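PDB 6N44: galectin from Ovis aries, which probably binds carbohydrate as a galactoside-binding lectin, and its oligomeric assembly is critical for activity against parasites in sheep. Local coordinates for residues A[61-66]-A[109-114]; A[36-41]-A[90-95]. One frame throughout, in Å; residues are numbered along the deposited sequence.

Interaction 1. Residues A[61-66]-A[109-114]; sequences GIVVMN and PICQFA
At one side of the galectin beta sandwich, next to the galactose site, M65 of strand 62-69 packs against C111 and F113 of strand 108-114, an outermost strand of the opposing sheet. The two short segments run nearly parallel, 14° apart, with their axes 8.8 Å from each other at the closest point, and the gap is bridged mainly by side chains, with no hydrogen bond across it. M65 reaches both partners with different parts of its chain. Its CB lies obliquely against the F113 ring, 3.6 Å from F113 CD1, while the bend at chi3 (-77°) turns the methyl group to C111, where M65 CE sits 3.5 Å from C111 SG. M65 SD stands 5.3 Å from the centroid of the F113 ring, well off the ring normal, an oblique Met-aromatic contact. Facing sheets of a jelly-roll sandwich meet through such alternate inward residues, and V63, two positions before M65, extends the row with its CG1 4.5 Å from C111 SG. I110 and C111 form a classic beta bulge opposite V103. The F113 ring, also stacked on F54, comes obliquely against the backbone of N66, with F113 CZ 4.0 Å from N66 C. The N66 side chain starts away from strand 108-114; its ND2 is hydrogen-bonded to the G74 carbonyl, and together with R55 and E76 it belongs to the galactose-binding site.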
ATOM      1  N   GLY A  61       3.661  -1.596 -25.482  1.00 23.70           N
ATOM      2  CA  GLY A  61       2.310  -1.094 -25.357  1.00 19.05           C
ATOM      3  C   GLY A  61       1.258  -2.082 -24.896  1.00 22.24           C
ATOM      4  O   GLY A  61       0.074  -1.722 -24.859  1.00 21.50           O
ATOM      5  N   ILE A  62       1.633  -3.305 -24.528  1.00 20.55           N
ATOM      6  CA  ILE A  62       0.671  -4.364 -24.250  1.00 18.30           C
ATOM      7  C   ILE A  62       0.957  -4.972 -22.878  1.00 16.41           C
ATOM      8  O   ILE A  62       2.094  -5.348 -22.583  1.00 16.17           O
ATOM      9  CB  ILE A  62       0.709  -5.441 -25.349  1.00 22.18           C
ATOM     10  CG1 ILE A  62       0.232  -4.844 -26.678  1.00 25.67           C
ATOM     11  CG2 ILE A  62      -0.115  -6.648 -24.966  1.00 17.25           C
ATOM     12  CD1 ILE A  62       0.141  -5.851 -27.772  1.00 30.24           C
ATOM     13  N   VAL A  63      -0.076  -5.065 -22.042  1.00 17.57           N
ATOM     14  CA  VAL A  63      -0.007  -5.767 -20.765  1.00 12.41           C
ATOM     15  C   VAL A  63      -0.756  -7.083 -20.910  1.00 14.90           C
ATOM     16  O   VAL A  63      -1.910  -7.099 -21.353  1.00 19.47           O
ATOM     17  CB  VAL A  63      -0.622  -4.931 -19.622  1.00 18.68           C
ATOM     18  CG1 VAL A  63      -0.865  -5.807 -18.395  1.00 13.72           C
ATOM     19  CG2 VAL A  63       0.235  -3.705 -19.279  1.00 17.28           C
ATOM     20  N   VAL A  64      -0.127  -8.182 -20.508  1.00 13.52           N
ATOM     21  CA  VAL A  64      -0.823  -9.453 -20.359  1.00 13.12           C
ATOM     22  C   VAL A  64      -0.701  -9.910 -18.908  1.00 14.43           C
ATOM     23  O   VAL A  64       0.401  -9.916 -18.346  1.00 14.98           O
ATOM     24  CB  VAL A  64      -0.274 -10.522 -21.322  1.00 14.11           C
ATOM     25  CG1 VAL A  64      -1.035 -11.834 -21.132  1.00 14.93           C
ATOM     26  CG2 VAL A  64      -0.375 -10.032 -22.763  1.00 17.14           C
ATOM     27  N   MET A  65      -1.826 -10.290 -18.304  1.00 14.02           N
ATOM     28  CA  MET A  65      -1.838 -10.848 -16.956  1.00 16.94           C
ATOM     29  C   MET A  65      -2.497 -12.217 -16.982  1.00 16.66           C
ATOM     30  O   MET A  65      -3.494 -12.416 -17.678  1.00 17.26           O
ATOM     31  CB  MET A  65      -2.570  -9.928 -15.980  1.00 14.27           C
ATOM     32  CG  MET A  65      -1.918  -8.537 -15.874  1.00 11.71           C
ATOM     33  SD  MET A  65      -2.911  -7.363 -14.944  1.00 19.68           S
ATOM     34  CE  MET A  65      -4.179  -6.918 -16.138  1.00 18.30           C
ATOM     35  N   ASN A  66      -1.956 -13.157 -16.215  1.00 13.59           N
ATOM     36  CA  ASN A  66      -2.486 -14.512 -16.242  1.00 17.15           C
ATOM     37  C   ASN A  66      -2.096 -15.231 -14.963  1.00 15.14           C
ATOM     38  O   ASN A  66      -1.351 -14.708 -14.132  1.00 15.51           O
ATOM     39  CB  ASN A  66      -1.988 -15.270 -17.473  1.00 16.07           C
ATOM     40  CG  ASN A  66      -3.001 -16.269 -17.984  1.00 20.68           C
ATOM     41  OD1 ASN A  66      -3.940 -16.637 -17.273  1.00 18.20           O
ATOM     42  ND2 ASN A  66      -2.822 -16.712 -19.228  1.00 17.93           N
ATOM     43  N   PRO A 109      -3.783   4.681 -12.154  1.00 12.71           N
ATOM     44  CA  PRO A 109      -4.264   3.292 -12.222  1.00 16.78           C
ATOM     45  C   PRO A 109      -4.279   2.790 -13.660  1.00 16.98           C
ATOM     46  O   PRO A 109      -4.798   3.452 -14.561  1.00 21.37           O
ATOM     47  CB  PRO A 109      -5.683   3.380 -11.645  1.00 13.84           C
ATOM     48  CG  PRO A 109      -6.115   4.764 -11.970  1.00 15.98           C
ATOM     49  CD  PRO A 109      -4.872   5.624 -11.838  1.00 15.69           C
ATOM     50  N   ILE A 110      -3.721   1.603 -13.864  1.00 13.83           N
ATOM     51  CA  ILE A 110      -3.624   0.996 -15.181  1.00 22.37           C
ATOM     52  C   ILE A 110      -4.618  -0.144 -15.350  1.00 19.91           C
ATOM     53  O   ILE A 110      -5.259  -0.251 -16.398  1.00 19.75           O
ATOM     54  CB  ILE A 110      -2.187   0.508 -15.464  1.00 18.97           C
ATOM     55  CG1 ILE A 110      -1.212   1.680 -15.393  1.00 19.16           C
ATOM     56  CG2 ILE A 110      -2.110  -0.150 -16.824  1.00 21.48           C
ATOM     57  CD1 ILE A 110      -1.692   2.908 -16.101  1.00 19.41           C
ATOM     58  N   CYS A 111      -4.746  -1.015 -14.347  1.00 14.55           N
ATOM     59  CA  CYS A 111      -5.560  -2.214 -14.495  1.00 13.96           C
ATOM     60  C   CYS A 111      -5.656  -2.910 -13.144  1.00 15.21           C
ATOM     61  O   CYS A 111      -4.924  -2.594 -12.204  1.00 15.71           O
ATOM     62  CB  CYS A 111      -4.984  -3.167 -15.554  1.00 17.96           C
ATOM     63  SG  CYS A 111      -3.234  -3.640 -15.309  1.00 18.02           S
ATOM     64  N   GLN A 112      -6.578  -3.864 -13.065  1.00 14.84           N
ATOM     65  CA  GLN A 112      -6.803  -4.669 -11.875  1.00 15.07           C
ATOM     66  C   GLN A 112      -6.933  -6.130 -12.284  1.00 17.60           C
ATOM     67  O   GLN A 112      -7.388  -6.437 -13.387  1.00 16.75           O
ATOM     68  CB  GLN A 112      -8.064  -4.223 -11.113  1.00 13.00           C
ATOM     69  CG  GLN A 112      -8.105  -2.719 -10.759  1.00 17.88           C
ATOM     70  CD  GLN A 112      -8.461  -1.816 -11.951  1.00 18.26           C
ATOM     71  OE1 GLN A 112      -7.708  -0.905 -12.310  1.00 24.73           O
ATOM     72  NE2 GLN A 112      -9.612  -2.064 -12.557  1.00 18.51           N
ATOM     73  N   PHE A 113      -6.552  -7.029 -11.374  1.00 13.39           N
ATOM     74  CA  PHE A 113      -6.550  -8.471 -11.619  1.00 16.40           C
ATOM     75  C   PHE A 113      -7.218  -9.164 -10.438  1.00 11.99           C
ATOM     76  O   PHE A 113      -6.638  -9.223  -9.349  1.00 12.11           O
ATOM     77  CB  PHE A 113      -5.119  -8.991 -11.809  1.00 11.34           C
ATOM     78  CG  PHE A 113      -5.034 -10.425 -12.250  1.00 13.13           C
ATOM     79  CD1 PHE A 113      -5.161 -10.757 -13.593  1.00 16.48           C
ATOM     80  CD2 PHE A 113      -4.809 -11.448 -11.331  1.00 14.80           C
ATOM     81  CE1 PHE A 113      -5.077 -12.084 -14.020  1.00 14.81           C
ATOM     82  CE2 PHE A 113      -4.723 -12.779 -11.758  1.00 14.54           C
ATOM     83  CZ  PHE A 113      -4.857 -13.088 -13.111  1.00 12.61           C
ATOM     84  N   ALA A 114      -8.421  -9.696 -10.658  1.00 13.36           N
ATOM     85  CA  ALA A 114      -9.127 -10.455  -9.630  1.00 13.96           C
ATOM     86  C   ALA A 114      -8.343 -11.697  -9.215  1.00 17.64           C
ATOM     87  O   ALA A 114      -7.775 -12.398 -10.053  1.00 18.15           O
ATOM     88  CB  ALA A 114     -10.509 -10.863 -10.153  1.00 17.52           C
TER

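Interaction 2. Residues A[36-41]-A[90-95]; sequences PELQVD and FELQFL
Strands 37-41 and 90-95 face each other across the sandwich with their axes 11.0 Å apart at closest approach and their N-to-C directions crossing at -25°. L38 and V40 on one side meet F90, L92 and F94 on the other, all of them buried. L38 and L92 reach tip to tip, the CD2 methyls of L38 and L92 being 3.9 Å apart. The same methyl of L38 also touches the end of the F90 ring, at 3.9 Å from F90 CZ, and approaches that ring obliquely. This is the hydrophobic interior of the galectin fold, where alternate residues of two antiparallel sheets point inward; the intervening Q39 points away from strand 90-95. Further along, V40 meets the outer end of the F94 ring with both branches: V40 CG1 is 3.9 Å and V40 CG2 4.0 Å from F94 CE1. Its CG1 is anti to the backbone N (chi1 -180°), which leaves CG2 to reach L92 as well, 4.1 Å from L92 CD2. F42 and F56 make edge-to-face contacts with F94, and F84 does so with F90. On the reverse of strand 90-97, Q93 NE2 is hydrogen-bonded to the C19 carbonyl of the second subunit, and L95 packs on L95 of that subunit.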
ATOM      1  N   PRO A  36      12.035  -4.102 -25.392  1.00 19.25           N
ATOM      2  CA  PRO A  36      12.230  -4.509 -23.988  1.00 15.17           C
ATOM      3  C   PRO A  36      10.948  -5.050 -23.354  1.00 14.34           C
ATOM      4  O   PRO A  36       9.849  -4.554 -23.604  1.00 16.07           O
ATOM      5  CB  PRO A  36      12.675  -3.211 -23.314  1.00 14.04           C
ATOM      6  CG  PRO A  36      12.021  -2.115 -24.172  1.00 15.03           C
ATOM      7  CD  PRO A  36      12.176  -2.647 -25.578  1.00 14.80           C
ATOM      8  N   GLU A  37      11.098  -6.068 -22.512  1.00 16.50           N
ATOM      9  CA  GLU A  37       9.986  -6.663 -21.782  1.00 15.85           C
ATOM     10  C   GLU A  37      10.154  -6.418 -20.290  1.00 14.68           C
ATOM     11  O   GLU A  37      11.269  -6.255 -19.790  1.00 16.79           O
ATOM     12  CB  GLU A  37       9.908  -8.177 -22.020  1.00 15.33           C
ATOM     13  CG  GLU A  37      10.140  -8.598 -23.449  1.00 29.52           C
ATOM     14  CD  GLU A  37       9.790 -10.062 -23.725  1.00 27.82           C
ATOM     15  OE1 GLU A  37       9.584 -10.838 -22.759  1.00 25.09           O
ATOM     16  OE2 GLU A  37       9.701 -10.439 -24.921  1.00 34.02           O
ATOM     17  N   LEU A  38       9.032  -6.414 -19.587  1.00 11.89           N
ATOM     18  CA  LEU A  38       8.986  -6.346 -18.136  1.00 12.12           C
ATOM     19  C   LEU A  38       8.082  -7.465 -17.641  1.00 10.95           C
ATOM     20  O   LEU A  38       7.005  -7.689 -18.201  1.00 11.48           O
ATOM     21  CB  LEU A  38       8.460  -4.966 -17.676  1.00 11.17           C
ATOM     22  CG  LEU A  38       8.002  -4.836 -16.227  1.00 14.41           C
ATOM     23  CD1 LEU A  38       9.170  -5.093 -15.261  1.00 11.94           C
ATOM     24  CD2 LEU A  38       7.402  -3.455 -16.025  1.00 12.31           C
ATOM     25  N   GLN A  39       8.512  -8.173 -16.598  1.00  9.45           N
ATOM     26  CA  GLN A  39       7.734  -9.297 -16.097  1.00 12.41           C
ATOM     27  C   GLN A  39       7.803  -9.360 -14.578  1.00 10.99           C
ATOM     28  O   GLN A  39       8.901  -9.375 -14.012  1.00 11.53           O
ATOM     29  CB  GLN A  39       8.224 -10.625 -16.686  1.00  9.85           C
ATOM     30  CG  GLN A  39       7.375 -11.794 -16.214  1.00 11.81           C
ATOM     31  CD  GLN A  39       7.719 -13.051 -16.956  1.00 18.96           C
ATOM     32  OE1 GLN A  39       7.309 -13.228 -18.100  1.00 17.53           O
ATOM     33  NE2 GLN A  39       8.499 -13.917 -16.327  1.00 15.84           N
ATOM     34  N   VAL A  40       6.644  -9.398 -13.922  1.00  9.18           N
ATOM     35  CA  VAL A  40       6.569  -9.482 -12.460  1.00 11.86           C
ATOM     36  C   VAL A  40       5.725 -10.691 -12.083  1.00 10.27           C
ATOM     37  O   VAL A  40       4.552 -10.782 -12.467  1.00 10.31           O
ATOM     38  CB  VAL A  40       5.988  -8.211 -11.813  1.00 10.06           C
ATOM     39  CG1 VAL A  40       5.944  -8.371 -10.285  1.00  5.54           C
ATOM     40  CG2 VAL A  40       6.800  -6.973 -12.194  1.00  9.79           C
ATOM     41  N   ASP A  41       6.311 -11.601 -11.309  1.00 12.39           N
ATOM     42  CA  ASP A  41       5.638 -12.820 -10.880  1.00 12.05           C
ATOM     43  C   ASP A  41       5.392 -12.748  -9.381  1.00 13.63           C
ATOM     44  O   ASP A  41       6.341 -12.633  -8.593  1.00 11.00           O
ATOM     45  CB  ASP A  41       6.457 -14.077 -11.208  1.00 12.04           C
ATOM     46  CG  ASP A  41       6.345 -14.489 -12.675  1.00 18.09           C
ATOM     47  OD1 ASP A  41       5.558 -13.854 -13.408  1.00 18.96           O
ATOM     48  OD2 ASP A  41       7.032 -15.456 -13.096  1.00 16.75           O
ATOM     49  N   PHE A  90      10.224   4.718 -14.489  1.00 15.74           N
ATOM     50  CA  PHE A  90       8.831   4.594 -14.089  1.00 13.45           C
ATOM     51  C   PHE A  90       8.751   4.023 -12.682  1.00 13.03           C
ATOM     52  O   PHE A  90       9.687   3.382 -12.178  1.00  9.19           O
ATOM     53  CB  PHE A  90       8.029   3.716 -15.076  1.00 10.79           C
ATOM     54  CG  PHE A  90       8.581   2.306 -15.252  1.00 14.24           C
ATOM     55  CD1 PHE A  90       8.185   1.268 -14.407  1.00 11.09           C
ATOM     56  CD2 PHE A  90       9.478   2.017 -16.272  1.00 15.90           C
ATOM     57  CE1 PHE A  90       8.692  -0.038 -14.570  1.00 14.26           C
ATOM     58  CE2 PHE A  90       9.996   0.706 -16.435  1.00 15.72           C
ATOM     59  CZ  PHE A  90       9.598  -0.315 -15.592  1.00  9.77           C
ATOM     60  N   GLU A  91       7.611   4.269 -12.058  1.00 10.27           N
ATOM     61  CA  GLU A  91       7.250   3.663 -10.789  1.00 13.44           C
ATOM     62  C   GLU A  91       6.041   2.763 -10.998  1.00 12.56           C
ATOM     63  O   GLU A  91       4.954   3.244 -11.336  1.00 13.63           O
ATOM     64  CB  GLU A  91       6.941   4.732  -9.745  1.00 13.85           C
ATOM     65  CG  GLU A  91       6.472   4.148  -8.451  1.00 15.42           C
ATOM     66  CD  GLU A  91       6.152   5.230  -7.437  1.00 25.82           C
ATOM     67  OE1 GLU A  91       5.041   5.186  -6.868  1.00 22.53           O
ATOM     68  OE2 GLU A  91       7.005   6.128  -7.241  1.00 25.79           O
ATOM     69  N   LEU A  92       6.229   1.469 -10.787  1.00  9.87           N
ATOM     70  CA  LEU A  92       5.181   0.474 -10.935  1.00  9.89           C
ATOM     71  C   LEU A  92       4.770  -0.003  -9.545  1.00 10.78           C
ATOM     72  O   LEU A  92       5.616  -0.473  -8.769  1.00  8.98           O
ATOM     73  CB  LEU A  92       5.669  -0.683 -11.805  1.00  9.19           C
ATOM     74  CG  LEU A  92       4.856  -1.975 -11.835  1.00 11.81           C
ATOM     75  CD1 LEU A  92       3.462  -1.765 -12.454  1.00  8.64           C
ATOM     76  CD2 LEU A  92       5.638  -3.028 -12.599  1.00  8.94           C
ATOM     77  N   GLN A  93       3.479   0.121  -9.231  1.00  8.29           N
ATOM     78  CA  GLN A  93       2.946  -0.286  -7.932  1.00  9.88           C
ATOM     79  C   GLN A  93       1.918  -1.394  -8.087  1.00 12.30           C
ATOM     80  O   GLN A  93       1.007  -1.287  -8.920  1.00 12.04           O
ATOM     81  CB  GLN A  93       2.274   0.883  -7.209  1.00 10.29           C
ATOM     82  CG  GLN A  93       3.209   1.900  -6.610  1.00 12.67           C
ATOM     83  CD  GLN A  93       2.423   3.067  -6.054  1.00 17.18           C
ATOM     84  OE1 GLN A  93       1.848   3.858  -6.817  1.00 13.95           O
ATOM     85  NE2 GLN A  93       2.337   3.149  -4.719  1.00 14.44           N
ATOM     86  N   PHE A  94       2.026  -2.418  -7.239  1.00  7.55           N
ATOM     87  CA  PHE A  94       0.983  -3.420  -7.081  1.00  8.83           C
ATOM     88  C   PHE A  94       0.400  -3.290  -5.689  1.00  9.16           C
ATOM     89  O   PHE A  94       1.130  -3.308  -4.693  1.00 10.31           O
ATOM     90  CB  PHE A  94       1.510  -4.852  -7.289  1.00  7.70           C
ATOM     91  CG  PHE A  94       2.047  -5.108  -8.664  1.00  8.25           C
ATOM     92  CD1 PHE A  94       3.378  -4.845  -8.961  1.00 10.52           C
ATOM     93  CD2 PHE A  94       1.227  -5.606  -9.659  1.00  8.70           C
ATOM     94  CE1 PHE A  94       3.897  -5.082 -10.237  1.00 11.22           C
ATOM     95  CE2 PHE A  94       1.728  -5.848 -10.943  1.00 10.67           C
ATOM     96  CZ  PHE A  94       3.073  -5.587 -11.231  1.00 10.48           C
ATOM     97  N   LEU A  95      -0.912  -3.170  -5.628  1.00  9.65           N
ATOM     98  CA  LEU A  95      -1.655  -3.109  -4.381  1.00 10.78           C
ATOM     99  C   LEU A  95      -2.440  -4.400  -4.240  1.00 10.43           C
ATOM    100  O   LEU A  95      -3.311  -4.679  -5.067  1.00 13.51           O
ATOM    101  CB  LEU A  95      -2.588  -1.899  -4.390  1.00  9.88           C
ATOM    102  CG  LEU A  95      -3.344  -1.610  -3.103  1.00 15.44           C
ATOM    103  CD1 LEU A  95      -2.380  -1.451  -1.926  1.00 13.85           C
ATOM    104  CD2 LEU A  95      -4.196  -0.350  -3.324  1.00 22.04           C
TER

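After strands 10-13 and 19-28 the chain lays down 36-41 in the middle of the six-stranded sheet, then turns back through strand 52-59 into 61-66 of the same sheet. Strand 72-80 follows before the chain moves to the other sheet at 90-95, where interaction 2 closes a loop over 48 intervening residues. Interaction 1 closes its own loop of 42 residues when 109-114 is reached, after strand 100-105. Since 61-66 lies inside the first loop and 109-114 beyond it, the two loops cross rather than nest. Both tie the same pair of sheets together; the centres of the two interactions are about 10 Å apart, interaction 2 nearer the chain's centre.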